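Local coordinates for antifreeze protein (Uncultured bacterium, PDB 6EIO) that binds ice through two faces of its beta-solenoid and so probably limits the growth of ice crystals, at residues T16-Q21 with D104-S109; I146-I151 with N173-V178; L115-G120 with V135-L140. All blocks are in the same frame, centred on the assembly; numbering follows the deposited sequence. Where two conformers were deposited one is given.

Contact 1. Residues T16-Q21 with D104-S109; sequences TVIPLQ and DMVTIS
Gln21 and Val106 bring the N-terminal segment 16-21 against one end of the beta-solenoid, the fold of the ice-binding-like family. The N-terminal segment is irregular and runs roughly opposite to residues 104-108, while strand 106-107 pairs in parallel with strand 120-124 through backbone bonds of Val106 to Leu121 and Lys123. No direct hydrogen bond joins the two segments, so the fit depends on how their side chains lie over one another.

Gln21 makes the widest contact. Its CG sits beside its own backbone N (chi1 -64°) and the chain runs on extended, laying the amide over Asp104, Met105 and Val106. The aliphatic part passes close to the main chain, with Gln21 CG 3.3 Å from Asp104 O. The amide then crosses the valine at a slant, placing Gln21 NE2 3.5 Å from Val106 CG2. OE1 accepts from Leu121 N on the neighbouring strand, which should help fix the amide's rotation.

The same valine methyl is met from another direction by Pro19. These two side chains reach toward each other, and Pro19 CG comes to 3.6 Å from Val106 CG2. Asp104 closes the Gln21 end of the contact. Its CG takes the position flanked by both main-chain neighbours of CA (chi1 57°), which brings the carboxylate alongside Gln21 and the residues after it. Asp104 OD2 stands 3.5 Å from Gln21 CB and accepts from Thr22 N, and OD1 bonds to Thr23 OG1, so both oxygens hold the chain just beyond Gln21.

At the opposite end, Ile18 and Ile108 both touch Tyr122 of strand 120-124, and their side chains meet obliquely, Ile18 CD1 lying 3.8 Å from Ile108 CG2.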
ATOM      1  N   THR A  16      19.443  -3.726  15.184  1.00 43.11           N
ATOM      2  CA  THR A  16      18.644  -2.636  14.629  1.00 36.88           C
ATOM      3  C   THR A  16      17.639  -2.121  15.645  1.00 27.76           C
ATOM      4  O   THR A  16      16.662  -2.802  15.967  1.00 41.22           O
ATOM      5  CB  THR A  16      17.873  -3.093  13.385  1.00 43.43           C
ATOM      6  OG1 THR A  16      18.790  -3.636  12.429  1.00 49.11           O
ATOM      7  CG2 THR A  16      17.113  -1.926  12.759  1.00 43.39           C
ATOM      8  N   VAL A  17      17.868  -0.908  16.135  1.00 19.54           N
ATOM      9  CA  VAL A  17      17.081  -0.345  17.224  1.00 13.64           C
ATOM     10  C   VAL A  17      16.338   0.893  16.719  1.00 11.69           C
ATOM     11  O   VAL A  17      16.961   1.867  16.285  1.00 16.57           O
ATOM     12  CB  VAL A  17      17.951  -0.016  18.444  1.00 14.35           C
ATOM     13  CG1 VAL A  17      17.106   0.534  19.538  1.00 14.53           C
ATOM     14  CG2 VAL A  17      18.709  -1.263  18.929  1.00 19.59           C
ATOM     15  N   ILE A  18      15.015   0.866  16.824  1.00 12.83           N
ATOM     16  CA  ILE A  18      14.130   1.903  16.282  1.00 10.24           C
ATOM     17  C   ILE A  18      13.791   2.904  17.386  1.00  9.47           C
ATOM     18  O   ILE A  18      13.127   2.516  18.362  1.00 10.38           O
ATOM     19  CB  ILE A  18      12.835   1.264  15.738  1.00 10.60           C
ATOM     20  CG1 ILE A  18      13.136   0.215  14.658  1.00 15.94           C
ATOM     21  CG2 ILE A  18      11.860   2.323  15.233  1.00 14.07           C
ATOM     22  CD1 ILE A  18      13.730   0.788  13.397  1.00 19.38           C
ATOM     23  N   PRO A  19      14.191   4.187  17.284  1.00  9.45           N
ATOM     24  CA  PRO A  19      13.826   5.154  18.329  1.00 10.18           C
ATOM     25  C   PRO A  19      12.362   5.555  18.188  1.00  7.83           C
ATOM     26  O   PRO A  19      11.690   5.234  17.207  1.00  9.27           O
ATOM     27  CB  PRO A  19      14.761   6.340  18.080  1.00 11.06           C
ATOM     28  CG  PRO A  19      14.966   6.318  16.615  1.00 13.94           C
ATOM     29  CD  PRO A  19      14.975   4.838  16.216  1.00 12.80           C
ATOM     30  N   LEU A  20      11.867   6.258  19.206  1.00  7.91           N
ATOM     31  CA  LEU A  20      10.486   6.715  19.245  1.00  6.95           C
ATOM     32  C   LEU A  20      10.426   8.180  18.827  1.00  6.98           C
ATOM     33  O   LEU A  20      10.998   9.053  19.486  1.00  8.42           O
ATOM     34  CB  LEU A  20       9.896   6.516  20.634  1.00  7.42           C
ATOM     35  CG  LEU A  20       8.409   6.826  20.749  1.00  7.43           C
ATOM     36  CD1 LEU A  20       7.566   6.064  19.717  1.00  9.16           C
ATOM     37  CD2 LEU A  20       7.957   6.486  22.162  1.00  9.19           C
ATOM     38  N   GLN A  21       9.730   8.441  17.728  1.00  6.79           N
ATOM     39  CA  GLN A  21       9.617   9.776  17.169  1.00  6.66           C
ATOM     40  C   GLN A  21       8.606  10.621  17.935  1.00  6.92           C
ATOM     41  O   GLN A  21       7.641  10.120  18.512  1.00  7.98           O
ATOM     42  CB  GLN A  21       9.210   9.683  15.692  1.00  7.04           C
ATOM     43  CG  GLN A  21      10.273   8.991  14.857  1.00  6.51           C
ATOM     44  CD  GLN A  21       9.877   8.841  13.404  1.00  6.42           C
ATOM     45  OE1 GLN A  21       9.367   9.778  12.794  1.00  6.93           O
ATOM     46  NE2 GLN A  21      10.145   7.675  12.836  1.00  6.79           N
ATOM     47  N   ASP A 104      13.452  14.189  13.309  1.00  9.18           N
ATOM     48  CA  ASP A 104      13.500  12.925  14.028  1.00  8.67           C
ATOM     49  C   ASP A 104      13.081  11.728  13.165  1.00  7.68           C
ATOM     50  O   ASP A 104      12.844  10.643  13.703  1.00  8.42           O
ATOM     51  CB  ASP A 104      12.662  13.006  15.308  1.00  9.06           C
ATOM     52  CG  ASP A 104      11.193  13.391  15.051  1.00  9.03           C
ATOM     53  OD1 ASP A 104      10.900  14.057  14.046  1.00 10.00           O
ATOM     54  OD2 ASP A 104      10.320  13.026  15.860  1.00 13.35           O
ATOM     55  N   MET A 105      13.017  11.883  11.844  1.00  7.71           N
ATOM     56  CA  MET A 105      12.678  10.738  11.017  0.51  7.36           C
ATOM     57  C   MET A 105      13.761   9.670  11.126  1.00  7.14           C
ATOM     58  O   MET A 105      14.917   9.941  11.469  1.00  8.69           O
ATOM     59  CB  MET A 105      12.490  11.159   9.570  0.51  7.94           C
ATOM     60  CG  MET A 105      13.770  11.383   8.846  0.51  8.31           C
ATOM     61  SD  MET A 105      13.424  11.783   7.138  0.51  9.60           S
ATOM     62  CE  MET A 105      13.086  13.452   7.153  0.51  9.40           C
ATOM     63  N   VAL A 106      13.371   8.439  10.825  1.00  6.96           N
ATOM     64  CA  VAL A 106      14.224   7.282  11.030  1.00  6.70           C
ATOM     65  C   VAL A 106      14.560   6.633   9.700  1.00  6.83           C
ATOM     66  O   VAL A 106      13.662   6.341   8.904  1.00  8.00           O
ATOM     67  CB  VAL A 106      13.550   6.310  12.010  1.00  7.84           C
ATOM     68  CG1 VAL A 106      14.278   4.983  12.093  1.00  9.87           C
ATOM     69  CG2 VAL A 106      13.479   6.957  13.387  1.00 11.41           C
ATOM     70  N   THR A 107      15.836   6.356   9.491  1.00  7.75           N
ATOM     71  CA  THR A 107      16.267   5.592   8.333  1.00  9.46           C
ATOM     72  C   THR A 107      16.217   4.097   8.639  1.00 10.85           C
ATOM     73  O   THR A 107      16.673   3.632   9.686  1.00 12.96           O
ATOM     74  CB  THR A 107      17.655   6.020   7.889  1.00 14.68           C
ATOM     75  OG1 THR A 107      18.562   5.838   8.971  1.00 24.98           O
ATOM     76  CG2 THR A 107      17.629   7.461   7.487  1.00 18.20           C
ATOM     77  N   ILE A 108      15.608   3.357   7.724  1.00 10.03           N
ATOM     78  CA  ILE A 108      15.524   1.897   7.754  1.00  9.42           C
ATOM     79  C   ILE A 108      15.735   1.454   6.320  1.00  8.19           C
ATOM     80  O   ILE A 108      15.285   2.137   5.405  1.00 12.18           O
ATOM     81  CB  ILE A 108      14.132   1.333   8.239  1.00 10.56           C
ATOM     82  CG1 ILE A 108      12.969   1.876   7.386  1.00 11.38           C
ATOM     83  CG2 ILE A 108      13.901   1.578   9.729  1.00 13.76           C
ATOM     84  CD1 ILE A 108      11.596   1.272   7.719  1.00 15.89           C
ATOM     85  N   SER A 109      16.268   0.258   6.110  1.00  8.19           N
ATOM     86  CA  SER A 109      16.362  -0.271   4.752  1.00  7.59           C
ATOM     87  C   SER A 109      16.516  -1.777   4.831  1.00  7.06           C
ATOM     88  O   SER A 109      16.760  -2.348   5.892  1.00  8.40           O
ATOM     89  CB  SER A 109      17.500   0.355   3.959  1.00 11.68           C
ATOM     90  OG  SER A 109      18.728  -0.045   4.528  1.00 15.67           O
TER
HETATM   91  O   HOH W   1       9.681  12.181  12.161  1.00 14.67           O

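Contact 2. Residues I146-I151 with N173-V178; sequences IFVIQI and NIYWQV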
ATOM      1  N   ILE A 146      -0.151   7.773  12.713  1.00  5.70           N
ATOM      2  CA  ILE A 146       0.160   7.657  11.295  1.00  5.27           C
ATOM      3  C   ILE A 146       1.592   7.149  11.118  1.00  5.13           C
ATOM      4  O   ILE A 146       2.510   7.545  11.853  1.00  5.68           O
ATOM      5  CB  ILE A 146      -0.024   9.019  10.586  1.00  6.18           C
ATOM      6  CG1 ILE A 146      -1.476   9.511  10.677  1.00  6.63           C
ATOM      7  CG2 ILE A 146       0.462   8.972   9.140  1.00  6.55           C
ATOM      8  CD1 ILE A 146      -2.470   8.695   9.901  1.00  7.58           C
ATOM      9  N   PHE A 147       1.767   6.270  10.125  1.00  4.90           N
ATOM     10  CA  PHE A 147       3.050   5.683   9.771  1.00  4.98           C
ATOM     11  C   PHE A 147       3.270   5.905   8.282  1.00  4.94           C
ATOM     12  O   PHE A 147       2.452   5.458   7.473  1.00  5.50           O
ATOM     13  CB  PHE A 147       3.056   4.172  10.056  1.00  5.37           C
ATOM     14  CG  PHE A 147       2.570   3.750  11.428  1.00  5.04           C
ATOM     15  CD1 PHE A 147       1.206   3.675  11.702  1.00  5.32           C
ATOM     16  CD2 PHE A 147       3.470   3.352  12.420  1.00  5.54           C
ATOM     17  CE1 PHE A 147       0.756   3.208  12.934  1.00  5.87           C
ATOM     18  CE2 PHE A 147       3.014   2.873  13.632  1.00  5.91           C
ATOM     19  CZ  PHE A 147       1.659   2.816  13.892  1.00  5.91           C
ATOM     20  N   VAL A 148       4.372   6.579   7.925  1.00  5.03           N
ATOM     21  CA  VAL A 148       4.697   6.864   6.528  1.00  5.25           C
ATOM     22  C   VAL A 148       6.078   6.291   6.240  1.00  5.27           C
ATOM     23  O   VAL A 148       7.039   6.615   6.951  1.00  5.74           O
ATOM     24  CB  VAL A 148       4.687   8.372   6.239  1.00  5.61           C
ATOM     25  CG1 VAL A 148       5.104   8.652   4.793  1.00  6.46           C
ATOM     26  CG2 VAL A 148       3.318   8.973   6.548  1.00  6.94           C
ATOM     27  N   ILE A 149       6.178   5.469   5.189  1.00  5.34           N
ATOM     28  CA  ILE A 149       7.447   4.857   4.810  0.53  5.51           C
ATOM     29  C   ILE A 149       7.774   5.245   3.380  1.00  5.35           C
ATOM     30  O   ILE A 149       7.004   4.972   2.453  1.00  6.46           O
ATOM     31  CB  ILE A 149       7.438   3.336   4.966  0.53  6.20           C
ATOM     32  CG1 ILE A 149       7.131   2.962   6.406  0.53  7.80           C
ATOM     33  CG2 ILE A 149       8.800   2.782   4.567  0.53  6.87           C
ATOM     34  CD1 ILE A 149       6.849   1.501   6.594  0.53 10.50           C
ATOM     35  N   GLN A 150       8.924   5.903   3.214  1.00  5.58           N
ATOM     36  CA  GLN A 150       9.428   6.369   1.925  1.00  5.74           C
ATOM     37  C   GLN A 150      10.482   5.379   1.444  1.00  5.68           C
ATOM     38  O   GLN A 150      11.410   5.060   2.194  1.00  7.27           O
ATOM     39  CB  GLN A 150      10.107   7.730   2.072  1.00  6.36           C
ATOM     40  CG  GLN A 150       9.199   8.799   2.647  1.00  7.02           C
ATOM     41  CD  GLN A 150       9.946  10.057   3.030  1.00  7.22           C
ATOM     42  OE1 GLN A 150      11.115  10.000   3.454  1.00  9.51           O
ATOM     43  NE2 GLN A 150       9.293  11.182   2.912  1.00  7.76           N
ATOM     44  N   ILE A 151      10.354   4.891   0.213  1.00  5.68           N
ATOM     45  CA  ILE A 151      11.221   3.828  -0.286  1.00  5.63           C
ATOM     46  C   ILE A 151      11.808   4.250  -1.630  1.00  5.90           C
ATOM     47  O   ILE A 151      11.078   4.414  -2.608  1.00  6.62           O
ATOM     48  CB  ILE A 151      10.465   2.495  -0.398  1.00  5.77           C
ATOM     49  CG1 ILE A 151       9.868   2.119   0.964  1.00  6.63           C
ATOM     50  CG2 ILE A 151      11.383   1.404  -0.917  1.00  6.83           C
ATOM     51  CD1 ILE A 151       8.771   1.111   0.884  1.00  8.42           C
ATOM     52  N   ASN A 173      -3.974   3.898   8.273  1.00  4.92           N
ATOM     53  CA  ASN A 173      -3.054   4.918   8.747  1.00  5.14           C
ATOM     54  C   ASN A 173      -1.604   4.595   8.413  1.00  5.10           C
ATOM     55  O   ASN A 173      -0.694   5.256   8.934  1.00  5.64           O
ATOM     56  CB  ASN A 173      -3.223   5.081  10.261  1.00  5.23           C
ATOM     57  CG  ASN A 173      -4.534   5.751  10.650  1.00  5.42           C
ATOM     58  OD1 ASN A 173      -5.485   5.829   9.872  1.00  6.21           O
ATOM     59  ND2 ASN A 173      -4.578   6.238  11.878  1.00  7.80           N
ATOM     60  N   ILE A 174      -1.385   3.611   7.536  1.00  4.97           N
ATOM     61  CA  ILE A 174      -0.066   3.153   7.128  1.00  5.12           C
ATOM     62  C   ILE A 174       0.069   3.399   5.625  1.00  4.87           C
ATOM     63  O   ILE A 174      -0.801   2.987   4.849  1.00  5.09           O
ATOM     64  CB  ILE A 174       0.122   1.656   7.445  1.00  5.25           C
ATOM     65  CG1 ILE A 174       0.012   1.400   8.948  1.00  5.76           C
ATOM     66  CG2 ILE A 174       1.460   1.151   6.881  1.00  6.28           C
ATOM     67  CD1 ILE A 174      -0.148  -0.067   9.293  1.00  7.42           C
ATOM     68  N   TYR A 175       1.165   4.044   5.227  1.00  5.01           N
ATOM     69  CA  TYR A 175       1.397   4.402   3.836  1.00  4.99           C
ATOM     70  C   TYR A 175       2.803   3.994   3.434  1.00  5.12           C
ATOM     71  O   TYR A 175       3.773   4.292   4.150  1.00  6.90           O
ATOM     72  CB  TYR A 175       1.259   5.898   3.653  1.00  5.75           C
ATOM     73  CG  TYR A 175      -0.042   6.477   4.143  1.00  6.00           C
ATOM     74  CD1 TYR A 175      -0.168   6.897   5.458  1.00  7.41           C
ATOM     75  CD2 TYR A 175      -1.130   6.627   3.297  1.00  6.32           C
ATOM     76  CE1 TYR A 175      -1.324   7.477   5.914  1.00  7.18           C
ATOM     77  CE2 TYR A 175      -2.301   7.201   3.742  1.00  6.94           C
ATOM     78  CZ  TYR A 175      -2.378   7.652   5.059  1.00  7.18           C
ATOM     79  OH  TYR A 175      -3.484   8.302   5.549  1.00  8.76           O
ATOM     80  N   TRP A 176       2.911   3.371   2.265  1.00  4.92           N
ATOM     81  CA  TRP A 176       4.171   2.926   1.684  1.00  4.99           C
ATOM     82  C   TRP A 176       4.328   3.650   0.348  1.00  4.94           C
ATOM     83  O   TRP A 176       3.582   3.368  -0.595  1.00  6.23           O
ATOM     84  CB  TRP A 176       4.170   1.415   1.427  1.00  5.03           C
ATOM     85  CG  TRP A 176       3.727   0.539   2.551  1.00  5.05           C
ATOM     86  CD1 TRP A 176       2.433   0.243   2.898  1.00  4.93           C
ATOM     87  CD2 TRP A 176       4.556  -0.243   3.438  1.00  4.88           C
ATOM     88  NE1 TRP A 176       2.404  -0.630   3.955  1.00  4.95           N
ATOM     89  CE2 TRP A 176       3.688  -0.955   4.296  1.00  4.85           C
ATOM     90  CE3 TRP A 176       5.937  -0.437   3.571  1.00  5.80           C
ATOM     91  CZ2 TRP A 176       4.159  -1.845   5.257  1.00  5.48           C
ATOM     92  CZ3 TRP A 176       6.401  -1.319   4.542  1.00  6.43           C
ATOM     93  CH2 TRP A 176       5.517  -2.004   5.371  1.00  5.91           C
ATOM     94  N   GLN A 177       5.288   4.570   0.263  1.00  4.73           N
ATOM     95  CA  GLN A 177       5.581   5.281  -0.970  1.00  5.07           C
ATOM     96  C   GLN A 177       6.760   4.569  -1.633  1.00  5.03           C
ATOM     97  O   GLN A 177       7.849   4.493  -1.056  1.00  6.04           O
ATOM     98  CB  GLN A 177       5.904   6.749  -0.644  1.00  5.78           C
ATOM     99  CG  GLN A 177       6.346   7.553  -1.858  1.00  7.32           C
ATOM    100  CD  GLN A 177       7.834   7.496  -2.108  1.00  6.74           C
ATOM    101  OE1 GLN A 177       8.646   7.606  -1.178  1.00  8.17           O
ATOM    102  NE2 GLN A 177       8.204   7.307  -3.370  1.00  7.82           N
ATOM    103  N   VAL A 178       6.523   4.030  -2.828  1.00  5.11           N
ATOM    104  CA  VAL A 178       7.462   3.141  -3.492  1.00  5.15           C
ATOM    105  C   VAL A 178       7.918   3.810  -4.787  1.00  5.26           C
ATOM    106  O   VAL A 178       7.114   4.036  -5.701  1.00  5.26           O
ATOM    107  CB  VAL A 178       6.809   1.777  -3.756  1.00  5.50           C
ATOM    108  CG1 VAL A 178       7.758   0.864  -4.538  1.00  6.81           C
ATOM    109  CG2 VAL A 178       6.360   1.126  -2.460  1.00  6.07           C
TER
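Gln177 holds its CG opposite its backbone N (chi1 175°) and then bends sharply at chi2 (-89°), a fold that swings its amide across to Gln150 and Ile151. Strands 147-151 and 174-178 are adjacent parallel strands of a buried wall of the beta-solenoid, between its interior and helix 81-99. The bent chain sets Gln177 OE1 3.4 Å from Gln150 CA, with a weak, long bond from Ile151 N, while NE2 is bonded to Ser179 OG. The Gln150 amide, turned 77° from that of Gln177, points to the carbonyls of Ala97 and Arg100 at the end of helix 81-99.

Five backbone bonds zip the rungs together in alternation, from Phe147 N to Asn173 O at 2.9 Å through to Ile151 N to Gln177 O at 2.8 Å. Side chains pair in register on both sides. Val148, Gln150, Tyr175 and Gln177 share one side; there Tyr175 CE1 is met at the ring edge by Ile146 CG2 at 4.0 Å. Phe147, Ile149, Ile151, Ile174, Trp176 and Val178 share the opposite side. One of two modelled conformers of Ile149 sets CD1 over one face of the Trp176 indole, toward the rim, a CH-pi contact that is uncertain for the other conformer. Trp176 bonds through NE1 to Lys191 O, and Phe147 CD1 lies 3.8 Å from Ile174 CG1.

Contact 3. Residues L115-G120 with V135-L140; sequences LTLTPG and VTFDAL
Leu117 and Thr136 sit in register-matched strands of the beta-solenoid, where 116-117 and 135-138 are consecutive rungs of a small parallel sheet continued by strand 163-166. Three backbone hydrogen bonds join them. Thr136 N reaches Leu115 O at 3.0 Å, Leu117 N reaches Thr136 O at 2.8 Å, and Asp138 N reaches Leu117 O, the last approaching from a direction tilted 28° out of the carbonyl plane. CA-H groups add to this ladder, as where Thr116 CA comes to 3.2 Å from Thr136 O. As the strands end, a proline ring also comes close to a carbonyl, Pro119 CD lying 3.4 Å from Asp138 O.

Apolar contacts fill the inward side. The side chains of Leu117 and Phe137 run side by side and point the same way, with Leu117 CD1 3.9 Å from Phe137 CE2. The phenyl ring continues the packing toward the core, meeting Phe147 edge-to-face and also touching Trp176. Farther along, the Thr118 and Leu140 side chains meet at a slant, CG2 of the first 3.9 Å from CD1 of the second.

On the outward side the contacts are between threonines and an aspartate. With Thr116 OG1 beside the backbone N (chi1 -76°), the methyl CG2 stands opposite that N and lies 3.6 Å from Asp138 CB. The carboxylate serves its own chain instead: Asp138 OD1 accepts from Leu140 N, two residues on, in an Asx turn that shapes the exit from the strand, where Leu140 has positive phi.

Water completes the outward edge. One molecule bridges the rungs where the ladder begins, donating a long bond to Leu115 O, which already accepts from Thr136 N, and taking the proton of Thr136 OG1 at 2.7 Å from its oxygen.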
ATOM      1  N   LEU A 115      10.895  -6.556  12.990  1.00  8.76           N
ATOM      2  CA  LEU A 115      10.935  -5.238  13.594  1.00  9.02           C
ATOM      3  C   LEU A 115       9.539  -4.746  13.939  1.00  8.29           C
ATOM      4  O   LEU A 115       8.559  -5.061  13.276  1.00 10.99           O
ATOM      5  CB  LEU A 115      11.569  -4.218  12.664  1.00 11.01           C
ATOM      6  CG  LEU A 115      13.046  -4.379  12.411  1.00 17.99           C
ATOM      7  CD1 LEU A 115      13.477  -3.249  11.497  1.00 21.96           C
ATOM      8  CD2 LEU A 115      13.856  -4.372  13.698  1.00 25.51           C
ATOM      9  N   THR A 116       9.486  -3.940  14.984  1.00  7.88           N
ATOM     10  CA  THR A 116       8.342  -3.121  15.320  1.00  8.04           C
ATOM     11  C   THR A 116       8.627  -1.681  14.935  1.00  9.44           C
ATOM     12  O   THR A 116       9.654  -1.113  15.292  1.00 14.85           O
ATOM     13  CB  THR A 116       8.019  -3.191  16.796  1.00  8.80           C
ATOM     14  OG1 THR A 116       7.384  -4.436  17.033  1.00 10.28           O
ATOM     15  CG2 THR A 116       7.075  -2.061  17.184  1.00 13.69           C
ATOM     16  N   LEU A 117       7.715  -1.108  14.195  1.00  6.62           N
ATOM     17  CA  LEU A 117       7.761   0.292  13.799  1.00  5.70           C
ATOM     18  C   LEU A 117       6.690   1.044  14.576  1.00  5.36           C
ATOM     19  O   LEU A 117       5.501   0.730  14.480  1.00  5.93           O
ATOM     20  CB  LEU A 117       7.552   0.439  12.295  1.00  6.60           C
ATOM     21  CG  LEU A 117       8.542  -0.315  11.416  1.00  9.46           C
ATOM     22  CD1 LEU A 117       8.267  -0.034   9.949  1.00 13.48           C
ATOM     23  CD2 LEU A 117       9.978   0.044  11.782  1.00 13.29           C
ATOM     24  N   THR A 118       7.120   2.041  15.333  1.00  5.34           N
ATOM     25  CA  THR A 118       6.246   2.952  16.046  1.00  5.30           C
ATOM     26  C   THR A 118       5.909   4.146  15.146  1.00  5.05           C
ATOM     27  O   THR A 118       6.430   4.281  14.034  1.00  5.38           O
ATOM     28  CB  THR A 118       6.925   3.339  17.370  1.00  5.69           C
ATOM     29  OG1 THR A 118       8.286   3.711  17.116  1.00  6.23           O
ATOM     30  CG2 THR A 118       6.938   2.155  18.340  1.00  7.03           C
ATOM     31  N   PRO A 119       4.974   5.012  15.565  1.00  5.30           N
ATOM     32  CA  PRO A 119       4.453   6.023  14.631  1.00  5.53           C
ATOM     33  C   PRO A 119       5.520   6.996  14.164  1.00  5.35           C
ATOM     34  O   PRO A 119       6.448   7.345  14.899  1.00  6.14           O
ATOM     35  CB  PRO A 119       3.371   6.730  15.446  1.00  6.05           C
ATOM     36  CG  PRO A 119       2.897   5.659  16.406  1.00  6.24           C
ATOM     37  CD  PRO A 119       4.173   4.966  16.805  1.00  6.09           C
ATOM     38  N   GLY A 120       5.348   7.478  12.938  1.00  5.29           N
ATOM     39  CA  GLY A 120       6.208   8.522  12.408  1.00  5.70           C
ATOM     40  C   GLY A 120       6.586   8.277  10.967  1.00  5.39           C
ATOM     41  O   GLY A 120       5.814   7.683  10.198  1.00  6.20           O
ATOM     42  N   VAL A 135       6.602  -7.809  10.004  1.00  5.97           N
ATOM     43  CA  VAL A 135       6.795  -6.445  10.473  0.55  5.61           C
ATOM     44  C   VAL A 135       5.542  -6.022  11.226  1.00  5.54           C
ATOM     45  O   VAL A 135       4.423  -6.264  10.769  1.00  6.57           O
ATOM     46  CB  VAL A 135       7.179  -5.479   9.328  0.55  5.83           C
ATOM     47  CG1 VAL A 135       6.062  -5.386   8.255  0.55  5.01           C
ATOM     48  CG2 VAL A 135       7.560  -4.096   9.903  0.55  7.60           C
ATOM     49  N   THR A 136       5.737  -5.404  12.389  1.00  5.36           N
ATOM     50  CA  THR A 136       4.630  -4.973  13.233  1.00  5.27           C
ATOM     51  C   THR A 136       4.605  -3.456  13.308  1.00  5.41           C
ATOM     52  O   THR A 136       5.627  -2.832  13.597  1.00  7.03           O
ATOM     53  CB  THR A 136       4.765  -5.564  14.639  1.00  6.06           C
ATOM     54  OG1 THR A 136       4.744  -6.986  14.549  1.00  6.68           O
ATOM     55  CG2 THR A 136       3.634  -5.126  15.535  1.00  7.22           C
ATOM     56  N   PHE A 137       3.440  -2.878  13.046  1.00  4.82           N
ATOM     57  CA  PHE A 137       3.196  -1.461  13.282  1.00  5.03           C
ATOM     58  C   PHE A 137       2.483  -1.346  14.620  1.00  4.69           C
ATOM     59  O   PHE A 137       1.429  -1.955  14.807  1.00  5.55           O
ATOM     60  CB  PHE A 137       2.346  -0.879  12.155  1.00  5.35           C
ATOM     61  CG  PHE A 137       3.121  -0.769  10.870  1.00  5.43           C
ATOM     62  CD1 PHE A 137       3.259  -1.839  10.004  1.00  6.22           C
ATOM     63  CD2 PHE A 137       3.730   0.410  10.534  1.00  7.90           C
ATOM     64  CE1 PHE A 137       4.026  -1.714   8.863  1.00  6.50           C
ATOM     65  CE2 PHE A 137       4.468   0.532   9.380  1.00  9.17           C
ATOM     66  CZ  PHE A 137       4.625  -0.536   8.540  1.00  7.29           C
ATOM     67  N   ASP A 138       3.079  -0.598  15.548  1.00  5.15           N
ATOM     68  CA  ASP A 138       2.590  -0.519  16.918  1.00  4.96           C
ATOM     69  C   ASP A 138       2.299   0.945  17.226  1.00  5.16           C
ATOM     70  O   ASP A 138       3.203   1.782  17.221  1.00  5.71           O
ATOM     71  CB  ASP A 138       3.621  -1.122  17.871  1.00  5.26           C
ATOM     72  CG  ASP A 138       3.096  -1.363  19.276  1.00  5.51           C
ATOM     73  OD1 ASP A 138       2.290  -0.531  19.767  1.00  5.83           O
ATOM     74  OD2 ASP A 138       3.531  -2.385  19.875  1.00  6.51           O
ATOM     75  N   ALA A 139       1.010   1.252  17.426  1.00  5.07           N
ATOM     76  CA  ALA A 139       0.558   2.619  17.657  1.00  5.64           C
ATOM     77  C   ALA A 139       0.619   3.032  19.125  1.00  5.65           C
ATOM     78  O   ALA A 139       0.230   4.155  19.456  1.00  6.09           O
ATOM     79  CB  ALA A 139      -0.858   2.827  17.112  1.00  5.88           C
ATOM     80  N   LEU A 140       1.084   2.154  20.009  1.00  5.52           N
ATOM     81  CA  LEU A 140       1.331   2.517  21.408  1.00  5.90           C
ATOM     82  C   LEU A 140       0.070   3.015  22.109  1.00  6.46           C
ATOM     83  O   LEU A 140       0.155   3.768  23.089  1.00  7.78           O
ATOM     84  CB  LEU A 140       2.469   3.531  21.537  1.00  6.77           C
ATOM     85  CG  LEU A 140       3.809   3.060  20.962  1.00  7.25           C
ATOM     86  CD1 LEU A 140       4.799   4.201  20.944  1.00  8.85           C
ATOM     87  CD2 LEU A 140       4.375   1.875  21.693  1.00  8.81           C
TER
HETATM   88  O   HOH W   2       7.242  -7.986  14.046  1.00 10.65           O

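How the contacts relate
Contact 2 is the buried core of the three: a full parallel ladder with large rings and isoleucines on one side. Contact 3 repeats the rung-on-rung pairing nearer the surface, with fewer bonds, threonines outward and a bridging water. Contact 1 lies at the end of the solenoid and has no backbone ladder across it, the side chains of its N-terminal segment resting on strand 106-107 and the loop before it, with polar groups bonded mostly outside the pair. Gly120 joins contacts 2 and 3, its N and O probably bonding to Ile146 O and Val148 N. Contacts 1 and 3 touch directly, Leu20 packing on Thr118 and Leu140, whereas contacts 1 and 2 do not meet.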